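PDB 6Q2F: glycoside hydrolase family protein from Novosphingobium sp. PP1Y, which probably hydrolyses alpha-L-rhamnosides, releasing rhamnose from the glycosides to which it is attached. Local coordinates for residues G537-V540 and Q545-R548; W531-A534 and L539-T542; F116-A121 and D485-D490; H478-Y483 and N576-Y581; H932-K937 and T1069-P1074. All blocks are in the same frame, centred on the assembly; numbering follows the deposited sequence.

Contact 1 (G537-V540 and Q545-R548); sequences GTLV and QSDR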
# COMPACT_ATOMS: atom_id res chain seq x y z
N GLY A 537 21.16 7.20 22.67
CA GLY A 537 22.15 6.15 22.80
C GLY A 537 22.50 5.79 24.23
O GLY A 537 23.12 4.74 24.44
N THR A 538 22.14 6.61 25.21
CA THR A 538 22.54 6.35 26.59
C THR A 538 21.62 5.31 27.20
O THR A 538 20.42 5.55 27.36
CB THR A 538 22.52 7.63 27.42
OG1 THR A 538 23.55 8.51 26.96
CG2 THR A 538 22.76 7.30 28.90
N LEU A 539 22.18 4.16 27.56
CA LEU A 539 21.40 3.11 28.20
C LEU A 539 20.82 3.62 29.51
O LEU A 539 21.54 4.17 30.35
CB LEU A 539 22.26 1.87 28.44
CG LEU A 539 21.54 0.68 29.06
CD1 LEU A 539 20.38 0.23 28.18
CD2 LEU A 539 22.51 -0.46 29.29
N VAL A 540 19.51 3.45 29.68
CA VAL A 540 18.81 3.77 30.91
C VAL A 540 18.23 2.47 31.44
O VAL A 540 17.52 1.77 30.70
CB VAL A 540 17.71 4.82 30.69
CG1 VAL A 540 17.06 5.21 32.02
CG2 VAL A 540 18.28 6.04 29.99
N GLN A 545 14.58 -2.67 29.51
CA GLN A 545 13.78 -1.50 29.87
C GLN A 545 13.94 -0.38 28.84
O GLN A 545 12.96 0.29 28.48
CB GLN A 545 14.18 -1.00 31.25
CG GLN A 545 13.72 -1.84 32.40
CD GLN A 545 14.36 -1.36 33.70
OE1 GLN A 545 15.57 -1.21 33.78
NE2 GLN A 545 13.53 -1.06 34.70
N SER A 546 15.17 -0.13 28.39
CA SER A 546 15.35 0.90 27.37
C SER A 546 14.73 0.48 26.06
O SER A 546 14.12 1.29 25.37
CB SER A 546 16.84 1.23 27.20
OG SER A 546 17.25 2.19 28.16
N ASP A 547 14.82 -0.81 25.73
CA ASP A 547 14.19 -1.30 24.50
C ASP A 547 12.67 -1.18 24.59
O ASP A 547 12.01 -0.86 23.60
CB ASP A 547 14.60 -2.75 24.24
CG ASP A 547 16.00 -2.86 23.70
OD1 ASP A 547 16.56 -1.83 23.27
OD2 ASP A 547 16.55 -3.98 23.69
N ARG A 548 12.10 -1.43 25.78
CA ARG A 548 10.65 -1.27 25.92
C ARG A 548 10.26 0.20 25.92
O ARG A 548 9.23 0.57 25.35
CB ARG A 548 10.15 -1.97 27.18
CG ARG A 548 10.18 -3.47 27.05
CD ARG A 548 9.82 -4.14 28.35
NE ARG A 548 9.93 -5.58 28.19
CZ ARG A 548 9.54 -6.47 29.10
NH1 ARG A 548 9.01 -6.07 30.26
NH2 ARG A 548 9.69 -7.75 28.84
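S546 and V540 meet where a loop runs into helix 543-575, and the arrangement belongs to the helix N-terminus: S546 lies in the first turn and reaches back to the chain that leads into it. The clear polar bond of the contact is short: S546 OG donates to V540 O at 2.6 Å. The hydroxyl lies in the carbonyl plane and uses a lone pair of the oxygen, with a C=O...donor angle of 124°. Serine suits the place because its short arm lets a hydroxyl sit right beside backbone; the first torsion (chi1 -85°) turns OG away from its own carbonyl carbon and out to the loop. A second polar link fastens the same corner: Q545 OE1 accepts from the backbone N of T542, the N-cap residue, whose own side chain caps a backbone N of the helix, as in a capping box.

The apolar part lies beside the hydroxyl. L539 brings only its branch end, CD1 lying 3.8 Å from S546 CB, and its leucine length also serves V404 in a neighbouring loop. V540 adds bulk beside the bond. Both residues are buried, so the bond to S546 satisfies a carbonyl that would otherwise be costly to hide.

Charges stay at the margin, with D547 paired to K385 and R548 to E544. On the loop side, V540 CB and L539 CD1 each stand 3.7 Å from S546 OG.

Contact 2 (W531-A534 and L539-T542); sequences WLPA and LVGT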
# COMPACT_ATOMS: atom_id res chain seq x y z
N TRP A 531 13.65 8.57 30.60
CA TRP A 531 14.06 7.63 29.58
C TRP A 531 14.57 8.30 28.30
O TRP A 531 15.23 7.63 27.50
CB TRP A 531 12.90 6.69 29.24
CG TRP A 531 12.45 5.94 30.45
CD1 TRP A 531 11.47 6.31 31.33
CD2 TRP A 531 12.98 4.70 30.94
NE1 TRP A 531 11.34 5.37 32.33
CE2 TRP A 531 12.26 4.38 32.12
CE3 TRP A 531 13.98 3.83 30.49
CZ2 TRP A 531 12.52 3.22 32.85
CZ3 TRP A 531 14.23 2.67 31.22
CH2 TRP A 531 13.51 2.38 32.39
N LEU A 532 14.32 9.59 28.12
CA LEU A 532 14.79 10.29 26.93
C LEU A 532 16.25 10.02 26.57
O LEU A 532 16.54 9.94 25.37
CB LEU A 532 14.55 11.80 27.07
CG LEU A 532 13.09 12.21 27.23
CD1 LEU A 532 12.96 13.72 27.30
CD2 LEU A 532 12.24 11.66 26.09
N PRO A 533 17.19 9.87 27.52
CA PRO A 533 18.58 9.64 27.10
C PRO A 533 18.75 8.41 26.24
O PRO A 533 19.70 8.36 25.44
CB PRO A 533 19.33 9.50 28.44
CG PRO A 533 18.53 10.32 29.38
CD PRO A 533 17.11 10.06 28.99
N ALA A 534 17.86 7.42 26.35
CA ALA A 534 17.91 6.26 25.47
C ALA A 534 17.74 6.65 24.01
O ALA A 534 18.29 5.98 23.13
CB ALA A 534 16.83 5.25 25.88
N LEU A 539 22.18 4.16 27.56
CA LEU A 539 21.40 3.11 28.20
C LEU A 539 20.82 3.62 29.51
O LEU A 539 21.54 4.17 30.35
CB LEU A 539 22.26 1.87 28.44
CG LEU A 539 21.54 0.68 29.06
CD1 LEU A 539 20.38 0.23 28.18
CD2 LEU A 539 22.51 -0.46 29.29
N VAL A 540 19.51 3.45 29.68
CA VAL A 540 18.81 3.77 30.91
C VAL A 540 18.23 2.47 31.44
O VAL A 540 17.52 1.77 30.70
CB VAL A 540 17.71 4.82 30.69
CG1 VAL A 540 17.06 5.21 32.02
CG2 VAL A 540 18.28 6.04 29.99
N GLY A 541 18.53 2.14 32.69
CA GLY A 541 18.11 0.86 33.25
C GLY A 541 18.71 -0.29 32.46
O GLY A 541 19.78 -0.16 31.83
N THR A 542 18.03 -1.42 32.48
CA THR A 542 18.49 -2.58 31.72
C THR A 542 18.26 -2.35 30.23
O THR A 542 17.47 -1.50 29.82
CB THR A 542 17.76 -3.84 32.16
OG1 THR A 542 16.39 -3.75 31.76
CG2 THR A 542 17.81 -3.98 33.70
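V540 stands over the indole of W531, and the two side chains cross obliquely. Its methyl CG1 lies 3.6 Å above the ring plane, displaced toward the rim of the six-membered ring, where the closest carbon is W531 CE3 at 3.7 Å from V540 CG1. The carbonyl follows the methyl, V540 O coming within 3.5 Å of W531 CZ3. With CG1 anti to the backbone N (chi1 -175°), the other branch is left pointing back toward the turn: V540 CG2 touches P533 CB at 3.9 Å and lies near the backbone N and methyl of A534. A branched valine thus fills two sites at once.

Those partners sit on a tight helical turn, a beta-turn in which A534 N bonds to W531 O at 2.9 Å; proline, with its fixed phi, fits such a bend, and the small alanine lets the returning chain come close. The whole is a loop folded back on itself between helices 516-524 and 543-575. Shortening W531 to an alanine would probably leave V540 CG1 without its flat support and open a gap that reaches F549, whose ring meets the indole from the helix. G541, at positive phi, also passes near the indole, where a CB would come to 3.6 Å from W531 CH2. Beyond the turn, P533 packs on L212 and F214 of strand 206-217 and on L441 of strand 436-447.

Contact 3 (F116-A121 and D485-D490); sequences FAAHEA and DAAGPD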
# COMPACT_ATOMS: atom_id res chain seq x y z
N PHE A 116 -13.73 25.07 -13.92
CA PHE A 116 -14.46 24.45 -15.01
C PHE A 116 -14.56 22.95 -14.82
O PHE A 116 -15.62 22.36 -15.04
CB PHE A 116 -13.78 24.77 -16.33
CG PHE A 116 -14.52 24.24 -17.52
CD1 PHE A 116 -15.67 24.87 -17.96
CD2 PHE A 116 -14.06 23.12 -18.19
CE1 PHE A 116 -16.35 24.40 -19.08
CE2 PHE A 116 -14.75 22.63 -19.31
CZ PHE A 116 -15.90 23.28 -19.74
N ALA A 117 -13.46 22.30 -14.44
CA ALA A 117 -13.50 20.87 -14.15
C ALA A 117 -14.52 20.57 -13.07
O ALA A 117 -15.27 19.59 -13.16
CB ALA A 117 -12.12 20.36 -13.70
N ALA A 118 -14.58 21.40 -12.04
CA ALA A 118 -15.50 21.12 -10.95
C ALA A 118 -16.94 21.27 -11.42
O ALA A 118 -17.81 20.48 -11.05
CB ALA A 118 -15.21 22.04 -9.76
N HIS A 119 -17.21 22.28 -12.26
CA HIS A 119 -18.57 22.47 -12.75
C HIS A 119 -18.96 21.38 -13.72
O HIS A 119 -20.13 20.98 -13.77
CB HIS A 119 -18.71 23.85 -13.40
CG HIS A 119 -18.99 24.94 -12.41
ND1 HIS A 119 -20.23 25.11 -11.82
CD2 HIS A 119 -18.19 25.91 -11.89
CE1 HIS A 119 -20.18 26.13 -10.98
NE2 HIS A 119 -18.96 26.65 -11.03
N GLU A 120 -18.00 20.89 -14.51
CA GLU A 120 -18.30 19.81 -15.44
C GLU A 120 -18.57 18.52 -14.69
O GLU A 120 -19.45 17.75 -15.08
CB GLU A 120 -17.15 19.62 -16.43
CG GLU A 120 -17.08 20.69 -17.51
CD GLU A 120 -18.25 20.61 -18.47
OE1 GLU A 120 -18.23 19.73 -19.37
OE2 GLU A 120 -19.19 21.42 -18.33
N ALA A 121 -17.81 18.25 -13.62
CA ALA A 121 -18.08 17.05 -12.84
C ALA A 121 -19.44 17.15 -12.18
O ALA A 121 -20.22 16.19 -12.18
CB ALA A 121 -16.99 16.84 -11.79
N ASP A 485 -11.39 28.92 -3.11
CA ASP A 485 -11.17 30.10 -3.93
C ASP A 485 -11.08 29.73 -5.40
O ASP A 485 -11.70 30.38 -6.26
CB ASP A 485 -9.92 30.83 -3.46
CG ASP A 485 -9.45 31.84 -4.47
OD1 ASP A 485 -10.06 32.93 -4.54
OD2 ASP A 485 -8.46 31.55 -5.17
N ALA A 486 -10.36 28.65 -5.72
CA ALA A 486 -10.20 28.26 -7.12
C ALA A 486 -11.52 27.82 -7.74
O ALA A 486 -11.95 28.35 -8.77
CB ALA A 486 -9.16 27.14 -7.24
N ALA A 487 -12.18 26.83 -7.13
CA ALA A 487 -13.40 26.26 -7.69
C ALA A 487 -14.63 27.10 -7.38
O ALA A 487 -15.66 26.94 -8.06
CB ALA A 487 -13.60 24.83 -7.17
N GLY A 488 -14.55 27.99 -6.40
CA GLY A 488 -15.72 28.62 -5.83
C GLY A 488 -16.22 27.78 -4.67
O GLY A 488 -16.19 26.55 -4.73
N PRO A 489 -16.68 28.42 -3.58
CA PRO A 489 -17.10 27.64 -2.40
C PRO A 489 -18.32 26.78 -2.66
O PRO A 489 -18.50 25.77 -1.98
CB PRO A 489 -17.38 28.71 -1.33
CG PRO A 489 -16.89 30.06 -1.95
CD PRO A 489 -16.92 29.86 -3.43
N ASP A 490 -19.15 27.12 -3.64
CA ASP A 490 -20.27 26.26 -4.01
C ASP A 490 -19.80 24.97 -4.67
O ASP A 490 -20.61 24.05 -4.86
CB ASP A 490 -21.25 27.00 -4.94
CG ASP A 490 -20.56 27.60 -6.18
OD1 ASP A 490 -19.47 28.20 -6.04
OD2 ASP A 490 -21.10 27.48 -7.31
O HOH W 1 -17.73 28.14 -8.86
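A118 and A487 bring together two helices on the outside of the parallel beta/alpha barrel, methyl against methyl, with 4.1 Å between A118 CB and A487 CB. Alanine suits both positions: nothing longer than CB separates the backbones here, and the two CA atoms approach to 6.4 Å. Beside this pair the contact turns polar and runs through a water. That water donates to A487 O over a short separation, lies 2.9 Å from H119 NE2, and gives a weak bond to D490 OD1.

H119 and D490 do not bond directly; the nearest atoms, H119 CE1 and D490 OD2, are 4.0 Å apart, and the ring and carboxylate planes are turned 57° from each other.

What positions these groups lies one step out. G488 leaves the helix at positive phi (89°), turning the chain after A487; a side chain there would collide with D490 OD1. D490 CG then takes the crowded position between its backbone N and carbonyl carbon (chi1 54°), which brings the carboxylate back over the turn. R115, on helix 108-124, bonds to A486 O, and M491 covers both A118 and H119.

The result is a buried alanine pair with a polar, water-bridged border. Water lets a helix-end carbonyl, an imidazole and a carboxylate share one partner, while the nearby negative charge of D490 would probably make H119 somewhat readier to hold a proton.

Contact 4 (H478-Y483 and N576-Y581); sequences HYIGMY and NDLKVY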
# COMPACT_ATOMS: atom_id res chain seq x y z
N HIS A 478 -6.18 25.73 5.39
CA HIS A 478 -5.65 26.65 4.39
C HIS A 478 -5.73 26.03 3.01
O HIS A 478 -6.15 26.68 2.05
CB HIS A 478 -4.21 27.02 4.72
CG HIS A 478 -3.64 28.06 3.81
ND1 HIS A 478 -3.00 27.74 2.63
CD2 HIS A 478 -3.67 29.41 3.88
CE1 HIS A 478 -2.64 28.86 2.02
NE2 HIS A 478 -3.03 29.88 2.76
N TYR A 479 -5.34 24.75 2.90
CA TYR A 479 -5.32 24.11 1.59
C TYR A 479 -6.71 24.06 0.99
O TYR A 479 -6.92 24.39 -0.18
CB TYR A 479 -4.75 22.70 1.73
CG TYR A 479 -4.71 21.91 0.45
CD1 TYR A 479 -3.85 22.27 -0.59
CD2 TYR A 479 -5.50 20.79 0.28
CE1 TYR A 479 -3.79 21.52 -1.76
CE2 TYR A 479 -5.45 20.02 -0.89
CZ TYR A 479 -4.59 20.40 -1.91
OH TYR A 479 -4.55 19.66 -3.06
N ILE A 480 -7.69 23.65 1.80
CA ILE A 480 -9.07 23.61 1.33
C ILE A 480 -9.55 25.01 0.95
O ILE A 480 -10.25 25.18 -0.06
CB ILE A 480 -9.95 22.96 2.41
CG1 ILE A 480 -9.62 21.46 2.48
CG2 ILE A 480 -11.45 23.18 2.12
CD1 ILE A 480 -10.34 20.69 3.58
N GLY A 481 -9.14 26.02 1.71
CA GLY A 481 -9.43 27.40 1.33
C GLY A 481 -8.95 27.77 -0.06
O GLY A 481 -9.62 28.49 -0.79
N MSE A 482 -7.77 27.30 -0.45
CA MSE A 482 -7.27 27.56 -1.78
C MSE A 482 -8.19 26.98 -2.85
O MSE A 482 -8.42 27.62 -3.87
CB MSE A 482 -5.85 26.98 -1.96
CG MSE A 482 -4.77 27.74 -1.18
SE MSE A 482 -3.17 26.66 -0.92
CE MSE A 482 -3.12 25.77 -2.67
N TYR A 483 -8.73 25.78 -2.60
CA TYR A 483 -9.60 25.16 -3.60
C TYR A 483 -11.00 25.76 -3.60
O TYR A 483 -11.64 25.83 -4.66
CB TYR A 483 -9.65 23.64 -3.40
CG TYR A 483 -8.51 23.01 -4.14
CD1 TYR A 483 -8.64 22.65 -5.48
CD2 TYR A 483 -7.26 22.86 -3.54
CE1 TYR A 483 -7.57 22.12 -6.18
CE2 TYR A 483 -6.20 22.33 -4.24
CZ TYR A 483 -6.36 21.96 -5.57
OH TYR A 483 -5.31 21.43 -6.27
N ASN A 576 -16.04 20.24 6.16
CA ASN A 576 -16.24 20.89 4.87
C ASN A 576 -17.08 20.04 3.91
O ASN A 576 -17.06 20.28 2.70
CB ASN A 576 -14.89 21.22 4.23
CG ASN A 576 -14.19 22.39 4.94
OD1 ASN A 576 -14.42 23.55 4.62
ND2 ASN A 576 -13.34 22.06 5.93
N ASP A 577 -17.82 19.05 4.42
CA ASP A 577 -18.70 18.19 3.61
C ASP A 577 -17.94 17.38 2.57
O ASP A 577 -18.49 17.05 1.52
CB ASP A 577 -19.80 19.01 2.92
CG ASP A 577 -20.68 19.74 3.89
OD1 ASP A 577 -21.08 19.14 4.90
OD2 ASP A 577 -20.97 20.93 3.64
N LEU A 578 -16.68 17.08 2.84
CA LEU A 578 -15.86 16.26 1.97
C LEU A 578 -15.72 14.85 2.56
O LEU A 578 -15.72 14.67 3.78
CB LEU A 578 -14.48 16.88 1.79
CG LEU A 578 -14.42 18.27 1.11
CD1 LEU A 578 -13.04 18.91 1.27
CD2 LEU A 578 -14.75 18.13 -0.37
N LYS A 579 -15.57 13.87 1.67
CA LYS A 579 -15.16 12.52 2.07
C LYS A 579 -13.66 12.37 1.88
O LYS A 579 -13.01 13.14 1.17
CB LYS A 579 -15.89 11.46 1.25
CG LYS A 579 -17.39 11.55 1.29
CD LYS A 579 -18.03 10.51 0.36
CE LYS A 579 -19.50 10.84 0.08
NZ LYS A 579 -19.67 11.94 -0.94
N VAL A 580 -13.10 11.37 2.55
CA VAL A 580 -11.66 11.08 2.48
C VAL A 580 -11.46 9.68 1.91
O VAL A 580 -11.94 8.70 2.49
CB VAL A 580 -10.98 11.21 3.85
CG1 VAL A 580 -9.47 10.97 3.73
CG2 VAL A 580 -11.26 12.56 4.39
N TYR A 581 -10.77 9.61 0.77
CA TYR A 581 -10.10 8.39 0.32
C TYR A 581 -8.74 8.32 1.00
O TYR A 581 -7.94 9.26 0.90
CB TYR A 581 -9.90 8.41 -1.19
CG TYR A 581 -11.14 8.20 -2.01
CD1 TYR A 581 -12.00 9.25 -2.27
CD2 TYR A 581 -11.43 6.95 -2.56
CE1 TYR A 581 -13.14 9.05 -3.02
CE2 TYR A 581 -12.53 6.75 -3.33
CZ TYR A 581 -13.39 7.79 -3.56
OH TYR A 581 -14.50 7.56 -4.32
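N576 lays its amide against I480 while both polar ends of the amide have partners elsewhere: ND2 donates to V572 O in the turn before it, and OD1 has a weak hydrogen bond with K484 NZ. The bond to V572, helped by the weak one to K484, probably steadies the amide's rotation, and the flat group packs, O and N included, against the isoleucine methyls. I480 CG2 lies 3.9 Å from N576 OD1 and I480 CD1 4.0 Å from N576 ND2, a split that follows from the I480 torsions, with CG2 anti to the backbone N and CG1 beside it (chi1 -70°).

Beside the amide, L578 reaches toward I480 tip to tip, its CD1 4.0 Å from I480 CD1. A beta-branched, long residue fits this place because CG2 meets the amide alone, while CD1 lies against both the amide nitrogen and the leucine. Cutting I480 back to an alanine would probably open a gap in front of L578 CD1 and strip the amide of N576 of its apolar neighbour.

N576 and L578 can both face I480 because helix 543-575 ends in a Schellman motif, with D577 at positive phi and L578 N bonded to A573 O. The chain then enters strand 579-582 of the parallel barrel, between strands 497-502 and 604-610; helix 469-487 lies outside it, with I480 packing also on V572 of helix 543-575.

Contact 5 (H932-K937 and T1069-P1074); sequences HPETGK and TAWHAP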
# COMPACT_ATOMS: atom_id res chain seq x y z
N HIS A 932 -23.31 -12.98 -14.11
CA HIS A 932 -22.14 -12.72 -14.94
C HIS A 932 -21.91 -11.23 -15.06
O HIS A 932 -22.77 -10.53 -15.62
CB HIS A 932 -22.31 -13.34 -16.32
CG HIS A 932 -22.47 -14.82 -16.31
ND1 HIS A 932 -21.41 -15.69 -16.20
CD2 HIS A 932 -23.58 -15.59 -16.45
CE1 HIS A 932 -21.86 -16.93 -16.25
NE2 HIS A 932 -23.17 -16.90 -16.40
N PRO A 933 -20.80 -10.68 -14.57
CA PRO A 933 -20.59 -9.22 -14.71
C PRO A 933 -20.31 -8.77 -16.13
O PRO A 933 -20.47 -7.58 -16.42
CB PRO A 933 -19.40 -8.94 -13.78
CG PRO A 933 -18.71 -10.27 -13.60
CD PRO A 933 -19.83 -11.31 -13.65
N GLU A 934 -19.89 -9.68 -17.03
CA GLU A 934 -19.71 -9.30 -18.44
C GLU A 934 -21.01 -8.76 -19.02
O GLU A 934 -21.00 -7.83 -19.82
CB GLU A 934 -19.24 -10.48 -19.28
CG GLU A 934 -17.79 -10.91 -19.10
CD GLU A 934 -17.59 -11.82 -17.90
OE1 GLU A 934 -18.51 -11.91 -17.07
OE2 GLU A 934 -16.51 -12.44 -17.78
N THR A 935 -22.13 -9.36 -18.64
CA THR A 935 -23.40 -9.13 -19.32
C THR A 935 -24.47 -8.54 -18.42
O THR A 935 -25.44 -7.98 -18.94
CB THR A 935 -23.94 -10.44 -19.90
OG1 THR A 935 -24.13 -11.38 -18.84
CG2 THR A 935 -22.96 -11.03 -20.93
N GLY A 936 -24.35 -8.68 -17.11
CA GLY A 936 -25.42 -8.25 -16.23
C GLY A 936 -26.59 -9.19 -16.19
O GLY A 936 -27.67 -8.79 -15.77
N LYS A 937 -26.40 -10.43 -16.63
CA LYS A 937 -27.44 -11.44 -16.68
C LYS A 937 -27.16 -12.54 -15.66
O LYS A 937 -26.02 -12.77 -15.26
CB LYS A 937 -27.57 -12.05 -18.08
CG LYS A 937 -28.14 -11.11 -19.13
CD LYS A 937 -27.65 -11.47 -20.55
CE LYS A 937 -27.56 -12.98 -20.78
NZ LYS A 937 -26.65 -13.37 -21.93
N THR A 1069 -20.27 -6.82 -26.62
CA THR A 1069 -18.89 -6.83 -27.09
C THR A 1069 -18.07 -7.82 -26.27
O THR A 1069 -18.19 -7.87 -25.04
CB THR A 1069 -18.27 -5.41 -27.11
OG1 THR A 1069 -17.13 -5.31 -26.26
CG2 THR A 1069 -19.31 -4.36 -26.83
N ALA A 1070 -17.31 -8.64 -26.98
CA ALA A 1070 -16.49 -9.68 -26.39
C ALA A 1070 -15.08 -9.13 -26.24
O ALA A 1070 -14.46 -8.71 -27.23
CB ALA A 1070 -16.50 -10.93 -27.28
N TRP A 1071 -14.58 -9.08 -24.99
CA TRP A 1071 -13.28 -8.50 -24.73
C TRP A 1071 -12.31 -9.44 -24.03
O TRP A 1071 -11.20 -9.01 -23.70
CB TRP A 1071 -13.42 -7.20 -23.92
CG TRP A 1071 -14.27 -7.31 -22.68
CD1 TRP A 1071 -15.61 -7.09 -22.58
CD2 TRP A 1071 -13.83 -7.66 -21.36
NE1 TRP A 1071 -16.04 -7.29 -21.30
CE2 TRP A 1071 -14.96 -7.63 -20.52
CE3 TRP A 1071 -12.59 -7.99 -20.81
CZ2 TRP A 1071 -14.89 -7.93 -19.15
CZ3 TRP A 1071 -12.53 -8.28 -19.44
CH2 TRP A 1071 -13.67 -8.25 -18.64
N HIS A 1072 -12.68 -10.70 -23.82
CA HIS A 1072 -11.74 -11.68 -23.30
C HIS A 1072 -12.21 -13.07 -23.72
O HIS A 1072 -13.37 -13.25 -24.11
CB HIS A 1072 -11.59 -11.58 -21.77
CG HIS A 1072 -12.78 -12.05 -21.00
ND1 HIS A 1072 -13.10 -13.39 -20.87
CD2 HIS A 1072 -13.74 -11.36 -20.32
CE1 HIS A 1072 -14.20 -13.51 -20.14
NE2 HIS A 1072 -14.61 -12.29 -19.80
N ALA A 1073 -11.31 -14.04 -23.65
CA ALA A 1073 -11.61 -15.37 -24.12
C ALA A 1073 -12.38 -16.15 -23.06
O ALA A 1073 -12.12 -15.99 -21.87
CB ALA A 1073 -10.32 -16.11 -24.50
N PRO A 1074 -13.37 -16.96 -23.48
CA PRO A 1074 -13.76 -17.13 -24.89
C PRO A 1074 -14.62 -15.98 -25.42
O PRO A 1074 -15.59 -15.55 -24.78
CB PRO A 1074 -14.54 -18.45 -24.90
CG PRO A 1074 -15.04 -18.63 -23.52
CD PRO A 1074 -14.13 -17.85 -22.58
O HOH W 2 -18.72 -6.52 -20.15
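H1072 donates from both ring nitrogens, a pattern that suggests a protonated, positively charged imidazole. Across the contact NE2 gives its hydrogen to E934 OE2 at 2.8 Å, with an N-H...acceptor angle of 150°; the acceptor lies near the ring plane and uses its anti lone pair. On the other nitrogen ND1 bonds to A1073 O at 3.0 Å, approaching from above that carbonyl's plane, and the two bonds together probably hold the ring's rotation. Glutamate suits its place by charge and by length, since its chain bends at CG (chi2 83°) to bring OE2 to the histidine.

The bend also sets E934 CG 4.2 Å from W1071 CZ2. A water ties the backbone to the same indole, donating to E934 O at 2.7 Å and accepting from W1071 NE1 at 3.0 Å. K661 of helix 657-670 touches E934, W1071 and H1072 alike, while Y717 and W714 meet the tryptophan edge-to-face.

E934 sits in the turn of a beta-hairpin, strands 926-932 and 937-946, where T935 OG1 forms an ST turn with K937 N. Its partners follow edge strand 1065-1070, so the contact is a loop-to-loop junction between two beta-sheet domains, the second probably galactose-binding-like.

How the contacts relate
Contacts 1 and 2 share L539 and V540, lie 4 Å apart between centres, and form one buried corner leading into helix 543-575, mostly carbon with one serine hydroxyl. Contacts 3 and 4 both use helix 469-487 of the barrel, about 12 Å apart between centres, and differ in character: contact 4 is buried and largely apolar, whereas contact 3 reaches the surface and borrows a water. Helix 543-575 links the pairs, starting at contact 1 and ending at contact 4, with about 30 Å between their nearest atoms. Contact 5 lies on the opposite side of the chain's centre from contacts 1 and 2, is partly buried, and joins domains by a probably charged histidine-carboxylate hydrogen bond.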